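Local coordinates for protein PlaB phospholipase (Legionella pneumophila, PDB 6ZTI) that is a virulence-associated phospholipase of the alpha/beta hydrolase type, whose activity is controlled by NAD(H)-mediated tetramerization, at residues 17-22 against 74-79; 54-59 against 81-86; 96-99 against 105-108. All coordinates share one frame; numbering follows the deposited sequence.

Contact 1 of 3, residues 17-22 against 74-79; sequences IVIFVH and RAFDQA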
loop_
_atom_site.group_PDB
_atom_site.type_symbol
_atom_site.label_atom_id
_atom_site.label_comp_id
_atom_site.label_asym_id
_atom_site.label_seq_id
_atom_site.Cartn_x
_atom_site.Cartn_y
_atom_site.Cartn_z
ATOM N N ILE B 17 44.897 21.997 -1.712
ATOM C CA ILE B 17 43.641 22.449 -2.289
ATOM C C ILE B 17 42.549 22.202 -1.258
ATOM O O ILE B 17 42.576 21.188 -0.550
ATOM C CB ILE B 17 43.325 21.703 -3.598
ATOM C CG1 ILE B 17 44.391 21.981 -4.654
ATOM C CG2 ILE B 17 41.919 22.066 -4.104
ATOM C CD1 ILE B 17 44.370 20.980 -5.794
ATOM N N VAL B 18 41.588 23.116 -1.173
ATOM C CA VAL B 18 40.422 22.955 -0.308
ATOM C C VAL B 18 39.190 22.926 -1.193
ATOM O O VAL B 18 39.057 23.749 -2.103
ATOM C CB VAL B 18 40.315 24.077 0.743
ATOM C CG1 VAL B 18 39.032 23.908 1.581
ATOM C CG2 VAL B 18 41.517 24.062 1.642
ATOM N N ILE B 19 38.305 21.964 -0.941
ATOM C CA ILE B 19 37.031 21.848 -1.636
ATOM C C ILE B 19 35.931 21.807 -0.583
ATOM O O ILE B 19 35.930 20.923 0.284
ATOM C CB ILE B 19 36.962 20.595 -2.527
ATOM C CG1 ILE B 19 38.097 20.594 -3.556
ATOM C CG2 ILE B 19 35.622 20.530 -3.234
ATOM C CD1 ILE B 19 38.196 19.295 -4.337
ATOM N N PHE B 20 34.997 22.749 -0.660
ATOM C CA PHE B 20 33.829 22.762 0.209
ATOM C C PHE B 20 32.711 21.921 -0.393
ATOM O O PHE B 20 32.526 21.901 -1.612
ATOM C CB PHE B 20 33.351 24.198 0.424
ATOM C CG PHE B 20 34.247 25.002 1.325
ATOM C CD1 PHE B 20 35.351 25.665 0.808
ATOM C CD2 PHE B 20 33.999 25.078 2.693
ATOM C CE1 PHE B 20 36.184 26.392 1.629
ATOM C CE2 PHE B 20 34.830 25.801 3.518
ATOM C CZ PHE B 20 35.928 26.464 2.988
ATOM N N VAL B 21 31.962 21.225 0.469
ATOM C CA VAL B 21 30.883 20.339 0.031
ATOM C C VAL B 21 29.705 20.478 0.988
ATOM O O VAL B 21 29.846 20.234 2.190
ATOM C CB VAL B 21 31.338 18.869 -0.039
ATOM C CG1 VAL B 21 30.223 17.982 -0.570
ATOM C CG2 VAL B 21 32.557 18.736 -0.896
ATOM N N HIS B 22 28.531 20.815 0.451
ATOM C CA HIS B 22 27.417 21.259 1.273
ATOM C C HIS B 22 26.495 20.093 1.659
ATOM O O HIS B 22 26.808 18.918 1.445
ATOM C CB HIS B 22 26.660 22.372 0.550
ATOM C CG HIS B 22 26.128 21.979 -0.793
ATOM N ND1 HIS B 22 24.993 21.210 -0.950
ATOM C CD2 HIS B 22 26.565 22.267 -2.044
ATOM C CE1 HIS B 22 24.757 21.034 -2.238
ATOM N NE2 HIS B 22 25.694 21.668 -2.925
ATOM N N ARG B 74 29.752 9.517 -7.749
ATOM C CA ARG B 74 30.314 9.367 -9.088
ATOM C C ARG B 74 30.537 10.724 -9.751
ATOM O O ARG B 74 31.531 10.923 -10.460
ATOM C CB ARG B 74 29.378 8.524 -9.956
ATOM C CG ARG B 74 29.616 7.028 -9.950
ATOM C CD ARG B 74 28.599 6.333 -10.881
ATOM N NE ARG B 74 28.917 6.480 -12.305
ATOM C CZ ARG B 74 28.057 6.281 -13.301
ATOM N NH1 ARG B 74 26.797 5.945 -13.043
ATOM N NH2 ARG B 74 28.450 6.425 -14.563
ATOM N N ALA B 75 29.596 11.654 -9.566
ATOM C CA ALA B 75 29.706 12.959 -10.201
ATOM C C ALA B 75 30.759 13.834 -9.524
ATOM O O ALA B 75 31.377 14.670 -10.187
ATOM C CB ALA B 75 28.341 13.647 -10.212
ATOM N N PHE B 76 30.990 13.652 -8.221
ATOM C CA PHE B 76 32.118 14.310 -7.561
ATOM C C PHE B 76 33.432 13.927 -8.234
ATOM O O PHE B 76 34.249 14.795 -8.575
ATOM C CB PHE B 76 32.130 13.958 -6.071
ATOM C CG PHE B 76 33.253 14.595 -5.306
ATOM C CD1 PHE B 76 33.272 15.955 -5.088
ATOM C CD2 PHE B 76 34.289 13.839 -4.821
ATOM C CE1 PHE B 76 34.300 16.550 -4.394
ATOM C CE2 PHE B 76 35.322 14.430 -4.129
ATOM C CZ PHE B 76 35.328 15.789 -3.923
ATOM N N ASP B 77 33.636 12.629 -8.477
ATOM C CA ASP B 77 34.864 12.196 -9.141
ATOM C C ASP B 77 35.047 12.896 -10.478
ATOM O O ASP B 77 36.159 13.317 -10.820
ATOM C CB ASP B 77 34.859 10.681 -9.345
ATOM C CG ASP B 77 36.233 10.139 -9.682
ATOM O OD1 ASP B 77 37.076 10.117 -8.770
ATOM O OD2 ASP B 77 36.481 9.743 -10.849
ATOM N N GLN B 78 33.967 13.019 -11.256
ATOM C CA GLN B 78 34.068 13.675 -12.555
ATOM C C GLN B 78 34.348 15.162 -12.397
ATOM O O GLN B 78 35.100 15.749 -13.190
ATOM C CB GLN B 78 32.777 13.462 -13.349
ATOM C CG GLN B 78 32.809 14.011 -14.761
ATOM C CD GLN B 78 33.679 13.184 -15.664
ATOM O OE1 GLN B 78 33.624 11.954 -15.642
ATOM N NE2 GLN B 78 34.497 13.851 -16.465
ATOM N N ALA B 79 33.733 15.788 -11.393
ATOM C CA ALA B 79 33.946 17.211 -11.162
ATOM C C ALA B 79 35.396 17.491 -10.800
ATOM O O ALA B 79 35.978 18.480 -11.260
ATOM C CB ALA B 79 33.017 17.707 -10.058
#
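Phe76 carries its ring straight out from helix 69-89, with CG trans to the backbone N (chi1 -180°), and so meets the branched side chains of Ile19 and Val21 on strand 16-21. Ile19 has chi1 of -58°, which leaves its CG2 methyl nearest the ring. That methyl comes to the ring edge, close to the ring plane, with CG2 of Ile19 4.4 Å from CE1 of Phe76. Val21 approaches the same corner obliquely, its CG2 lying 4.5 Å from Phe76 CE1. One aromatic CH thus faces two methyls that come from alternate residues of the strand, which both direct their CB toward the helix. The ring has further neighbours: Trp109 stacks edge-to-face with it within the chain, and Phe468 of the second subunit does the same from across the interface. Helix 69-89 therefore lies between the parallel sheet of the alpha/beta hydrolase domain and a neighbouring subunit. All three touching residues are buried and apolar, and the separations are at the long end of van der Waals range, which implies a contact of dispersion and water exclusion, governed by side-chain shape and without directional bonds.

Contact 2 of 3, residues 54-59 against 81-86; sequences NIYLGR and RDEIAD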
loop_
_atom_site.group_PDB
_atom_site.type_symbol
_atom_site.label_atom_id
_atom_site.label_comp_id
_atom_site.label_asym_id
_atom_site.label_seq_id
_atom_site.Cartn_x
_atom_site.Cartn_y
_atom_site.Cartn_z
ATOM N N ASN B 54 43.082 28.098 -5.240
ATOM C CA ASN B 54 43.026 26.681 -4.898
ATOM C C ASN B 54 42.010 26.378 -3.800
ATOM O O ASN B 54 42.088 25.325 -3.158
ATOM C CB ASN B 54 44.412 26.176 -4.500
ATOM C CG ASN B 54 45.192 25.641 -5.690
ATOM O OD1 ASN B 54 44.627 25.384 -6.757
ATOM N ND2 ASN B 54 46.488 25.464 -5.510
ATOM N N ILE B 55 41.047 27.269 -3.585
ATOM C CA ILE B 55 39.888 26.996 -2.743
ATOM C C ILE B 55 38.674 26.902 -3.658
ATOM O O ILE B 55 38.401 27.827 -4.434
ATOM C CB ILE B 55 39.692 28.077 -1.668
ATOM C CG1 ILE B 55 40.930 28.136 -0.766
ATOM C CG2 ILE B 55 38.424 27.795 -0.859
ATOM C CD1 ILE B 55 40.930 29.298 0.218
ATOM N N TYR B 56 37.954 25.785 -3.566
ATOM C CA TYR B 56 36.860 25.465 -4.467
ATOM C C TYR B 56 35.556 25.302 -3.704
ATOM O O TYR B 56 35.516 24.702 -2.626
ATOM C CB TYR B 56 37.148 24.185 -5.245
ATOM C CG TYR B 56 38.186 24.370 -6.317
ATOM C CD1 TYR B 56 39.537 24.364 -6.007
ATOM C CD2 TYR B 56 37.819 24.563 -7.643
ATOM C CE1 TYR B 56 40.501 24.549 -7.001
ATOM C CE2 TYR B 56 38.780 24.744 -8.638
ATOM C CZ TYR B 56 40.112 24.732 -8.304
ATOM O OH TYR B 56 41.068 24.916 -9.278
ATOM N N LEU B 57 34.492 25.827 -4.286
ATOM C CA LEU B 57 33.149 25.618 -3.783
ATOM C C LEU B 57 32.518 24.472 -4.566
ATOM O O LEU B 57 32.414 24.535 -5.796
ATOM C CB LEU B 57 32.328 26.900 -3.900
ATOM C CG LEU B 57 32.902 28.135 -3.220
ATOM C CD1 LEU B 57 31.859 29.253 -3.256
ATOM C CD2 LEU B 57 33.339 27.839 -1.794
ATOM N N GLY B 58 32.141 23.409 -3.854
ATOM C CA GLY B 58 31.355 22.357 -4.463
ATOM C C GLY B 58 29.890 22.742 -4.515
ATOM O O GLY B 58 29.385 23.465 -3.658
ATOM N N ARG B 59 29.211 22.305 -5.578
ATOM C CA ARG B 59 27.760 22.436 -5.671
ATOM C C ARG B 59 27.212 21.185 -6.342
ATOM O O ARG B 59 27.643 20.826 -7.446
ATOM C CB ARG B 59 27.349 23.706 -6.432
ATOM C CG ARG B 59 27.743 23.770 -7.899
ATOM C CD ARG B 59 27.419 25.148 -8.480
ATOM N NE ARG B 59 27.562 25.165 -9.931
ATOM C CZ ARG B 59 28.722 25.311 -10.567
ATOM N NH1 ARG B 59 29.851 25.458 -9.887
ATOM N NH2 ARG B 59 28.753 25.307 -11.891
ATOM N N ARG B 81 38.053 15.701 -11.665
ATOM C CA ARG B 81 38.874 15.543 -12.857
ATOM C C ARG B 81 38.650 16.685 -13.837
ATOM O O ARG B 81 39.594 17.145 -14.487
ATOM C CB ARG B 81 38.586 14.189 -13.507
ATOM C CG ARG B 81 39.125 13.031 -12.676
ATOM C CD ARG B 81 38.909 11.676 -13.349
ATOM N NE ARG B 81 37.561 11.172 -13.106
ATOM C CZ ARG B 81 36.590 11.108 -14.018
ATOM N NH1 ARG B 81 36.802 11.489 -15.269
ATOM N NH2 ARG B 81 35.396 10.636 -13.678
ATOM N N ASP B 82 37.416 17.175 -13.942
ATOM C CA ASP B 82 37.151 18.253 -14.890
ATOM C C ASP B 82 37.879 19.536 -14.508
ATOM O O ASP B 82 38.266 20.308 -15.390
ATOM C CB ASP B 82 35.652 18.523 -14.991
ATOM C CG ASP B 82 34.925 17.523 -15.888
ATOM O OD1 ASP B 82 35.584 16.677 -16.532
ATOM O OD2 ASP B 82 33.677 17.587 -15.950
ATOM N N GLU B 83 38.089 19.780 -13.213
ATOM C CA GLU B 83 38.590 21.070 -12.757
ATOM C C GLU B 83 40.024 21.056 -12.253
ATOM O O GLU B 83 40.719 22.059 -12.432
ATOM C CB GLU B 83 37.697 21.622 -11.641
ATOM C CG GLU B 83 36.379 22.197 -12.137
ATOM C CD GLU B 83 36.543 23.528 -12.857
ATOM O OE1 GLU B 83 37.673 24.064 -12.897
ATOM O OE2 GLU B 83 35.531 24.039 -13.380
ATOM N N ILE B 84 40.493 19.973 -11.620
ATOM C CA ILE B 84 41.829 20.015 -11.029
ATOM C C ILE B 84 42.700 18.809 -11.369
ATOM O O ILE B 84 43.700 18.551 -10.686
ATOM C CB ILE B 84 41.725 20.182 -9.500
ATOM C CG1 ILE B 84 41.049 18.974 -8.856
ATOM C CG2 ILE B 84 40.956 21.466 -9.160
ATOM C CD1 ILE B 84 41.147 18.985 -7.360
ATOM N N ALA B 85 42.377 18.099 -12.456
ATOM C CA ALA B 85 43.196 16.959 -12.865
ATOM C C ALA B 85 44.664 17.355 -13.016
ATOM O O ALA B 85 45.563 16.662 -12.525
ATOM C CB ALA B 85 42.665 16.368 -14.176
ATOM N N ASP B 86 44.923 18.468 -13.706
ATOM C CA ASP B 86 46.298 18.922 -13.888
ATOM C C ASP B 86 46.979 19.174 -12.547
ATOM O O ASP B 86 48.127 18.767 -12.338
ATOM C CB ASP B 86 46.317 20.184 -14.762
ATOM C CG ASP B 86 45.485 21.327 -14.181
ATOM O OD1 ASP B 86 44.577 21.077 -13.352
ATOM O OD2 ASP B 86 45.743 22.490 -14.565
HETATM O O HOH W 1 40.171 25.279 -11.923
#
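The hydroxyl of Tyr56 is held from two quarters: Lys87 NZ, one turn beyond Glu83 on the same helix, is hydrogen-bonded to it, and a water lies 2.8 Å from Tyr56 OH, in the plane of the ring. This water in turn donates to the carboxylate of Glu83, its oxygen 2.9 Å from Glu83 OE1, so that a single water links Tyr56 to Glu83, beside the direct bond that Lys87 makes to the hydroxyl. The nearby ammonium of Lys87 would be expected to polarise the phenol oxygen.

The same phenol end also takes the apolar part of the contact. Ile84 uses its CG2 branch, which stands 3.5 Å from both CZ and OH of Tyr56 and touches both flanking ring carbons, CE1 at 3.8 Å and CE2 at 4.0 Å from the Ile84 methyl. It comes in obliquely, and the two side chains run antiparallel past one another. With chi1 at 64°, Ile84 tucks CG1 between its backbone N and carbonyl carbon, leaving CG2 to meet the phenol end. Glu83 OE1 lies toward the ring edge, 4.5 Å from Tyr56 CE2.

Both elements face another copy of the protein. Asp82 forms salt bridges with Arg465 and Arg469 of the second subunit, while Leu57, Gly58 and Arg59 pair antiparallel with one of its strands. Strand 55-60 is the edge strand of the parallel sheet within its own chain, and the neighbouring subunit carries the sheet on, with a helix packed on one face as in the alpha/beta hydrolase fold.

Contact 3 of 3, residues 96-99 against 105-108; sequences CITH and IVRK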
loop_
_atom_site.group_PDB
_atom_site.type_symbol
_atom_site.label_atom_id
_atom_site.label_comp_id
_atom_site.label_asym_id
_atom_site.label_seq_id
_atom_site.Cartn_x
_atom_site.Cartn_y
_atom_site.Cartn_z
ATOM N N CYS B 96 38.762 18.156 1.882
ATOM C CA CYS B 96 37.329 18.384 1.760
ATOM C C CYS B 96 36.802 18.872 3.095
ATOM O O CYS B 96 37.056 18.251 4.128
ATOM C CB CYS B 96 36.567 17.119 1.357
ATOM S SG CYS B 96 36.642 16.762 -0.388
ATOM N N ILE B 97 36.099 19.992 3.070
ATOM C CA ILE B 97 35.342 20.470 4.210
ATOM C C ILE B 97 33.879 20.278 3.845
ATOM O O ILE B 97 33.375 20.914 2.913
ATOM C CB ILE B 97 35.664 21.933 4.536
ATOM C CG1 ILE B 97 37.155 22.091 4.872
ATOM C CG2 ILE B 97 34.799 22.413 5.668
ATOM C CD1 ILE B 97 37.634 23.537 4.865
ATOM N N THR B 98 33.203 19.383 4.550
ATOM C CA THR B 98 31.846 18.989 4.216
ATOM C C THR B 98 30.885 19.397 5.324
ATOM O O THR B 98 31.277 19.595 6.474
ATOM C CB THR B 98 31.761 17.468 3.996
ATOM O OG1 THR B 98 31.802 16.809 5.265
ATOM C CG2 THR B 98 32.936 16.955 3.135
ATOM N N HIS B 99 29.611 19.516 4.959
ATOM C CA HIS B 99 28.542 19.799 5.900
ATOM C C HIS B 99 27.403 18.834 5.618
ATOM O O HIS B 99 27.086 18.550 4.457
ATOM C CB HIS B 99 28.063 21.264 5.799
ATOM C CG HIS B 99 26.965 21.620 6.758
ATOM N ND1 HIS B 99 25.744 22.101 6.339
ATOM C CD2 HIS B 99 26.905 21.570 8.111
ATOM C CE1 HIS B 99 24.976 22.326 7.391
ATOM N NE2 HIS B 99 25.657 22.015 8.480
ATOM N N ILE B 105 28.742 11.629 1.507
ATOM C CA ILE B 105 28.928 11.581 0.055
ATOM C C ILE B 105 30.401 11.396 -0.283
ATOM O O ILE B 105 30.767 10.543 -1.103
ATOM C CB ILE B 105 28.347 12.851 -0.595
ATOM C CG1 ILE B 105 26.835 12.717 -0.734
ATOM C CG2 ILE B 105 28.966 13.119 -1.965
ATOM C CD1 ILE B 105 26.091 14.042 -0.895
ATOM N N VAL B 106 31.272 12.178 0.359
ATOM C CA VAL B 106 32.704 12.013 0.141
ATOM C C VAL B 106 33.172 10.645 0.627
ATOM O O VAL B 106 34.087 10.057 0.038
ATOM C CB VAL B 106 33.475 13.160 0.815
ATOM C CG1 VAL B 106 34.981 12.911 0.762
ATOM C CG2 VAL B 106 33.133 14.478 0.126
ATOM N N ARG B 107 32.552 10.107 1.685
ATOM C CA ARG B 107 32.927 8.778 2.153
ATOM C C ARG B 107 32.504 7.693 1.167
ATOM O O ARG B 107 33.186 6.675 1.042
ATOM C CB ARG B 107 32.321 8.499 3.523
ATOM C CG ARG B 107 32.906 9.359 4.665
ATOM C CD ARG B 107 32.670 8.713 5.992
ATOM N NE ARG B 107 31.255 8.574 6.318
ATOM C CZ ARG B 107 30.611 7.424 6.502
ATOM N NH1 ARG B 107 31.222 6.245 6.378
ATOM N NH2 ARG B 107 29.323 7.460 6.813
ATOM N N LYS B 108 31.360 7.869 0.503
ATOM C CA LYS B 108 30.955 6.954 -0.557
ATOM C C LYS B 108 31.889 7.058 -1.758
ATOM O O LYS B 108 32.235 6.043 -2.379
ATOM C CB LYS B 108 29.513 7.264 -0.960
ATOM C CG LYS B 108 28.977 6.423 -2.090
ATOM C CD LYS B 108 28.863 4.952 -1.749
ATOM C CE LYS B 108 28.232 4.172 -2.913
ATOM N NZ LYS B 108 28.258 2.722 -2.703
#
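Val106 brings helix 102-114 against Thr98 and Cys96 of strand 93-99, just after Ile105 has turned its own side chain to Ile72 on the adjacent helix 69-89. Val106 is thus the residue that bridges the two segments, and its isopropyl group does so mostly through one methyl. With CG1 trans to the backbone N (chi1 172°), CG2 is left beside that nitrogen and faces the strand. There it meets the methyl of Thr98, the CG2 atoms of Val106 and Thr98 being 3.9 Å apart where the two side chains cross obliquely. Thr98 presents this methyl because its chi1 of 76° places OG1 between the backbone N and the carbonyl carbon and swings CG2 round to the helix side. Cys96, two residues earlier on the same face of the strand, adds a thiol: its SG lies 4.2 Å from Val106 CG2 and 4.3 Å from Val106 CG1, so the sulfur rests over the fork of the valine.

Strand 93-99, helix 102-114 and strand 123-129 form a beta-alpha-beta unit of the parallel sheet, and Val106 also touches Leu123 on its last strand. The sharp turn from strand 93-99, in the middle of the sheet between strands 16-21 and 123-129, into helix 102-114 is consistent with the nucleophile elbow of alpha/beta hydrolases.

Further along, Arg107 leaves the strand face altogether. Its guanidinium group is hydrogen-bonded through NE to Asn133 and through NH2 to Asn177, and it makes a cation-pi contact with Trp180, which tethers this turn of the helix to other parts of the domain. Lys108 lies instead along helix 69-89, where its side chain touches Asp70 and Ala73.

All three contacts pack a helix on the same parallel sheet, at successive neighbouring strands. Contacts 1 and 2 share helix 69-89 and are joined directly, since strands 16-21 and 55-60 pair through their backbones; both border the second subunit. Contact 3 uses helix 102-114, and its strand 93-99 is hydrogen-bonded to strand 16-21 of contact 1, whereas contacts 2 and 3 do not touch, their nearest atoms being about 7 Å apart. The chemistry follows position: contacts 1 and 3 are wholly buried and rest on methyl, aromatic and thiol groups, while contact 2, at the outermost strand, includes an exposed glutamate and a bridging water.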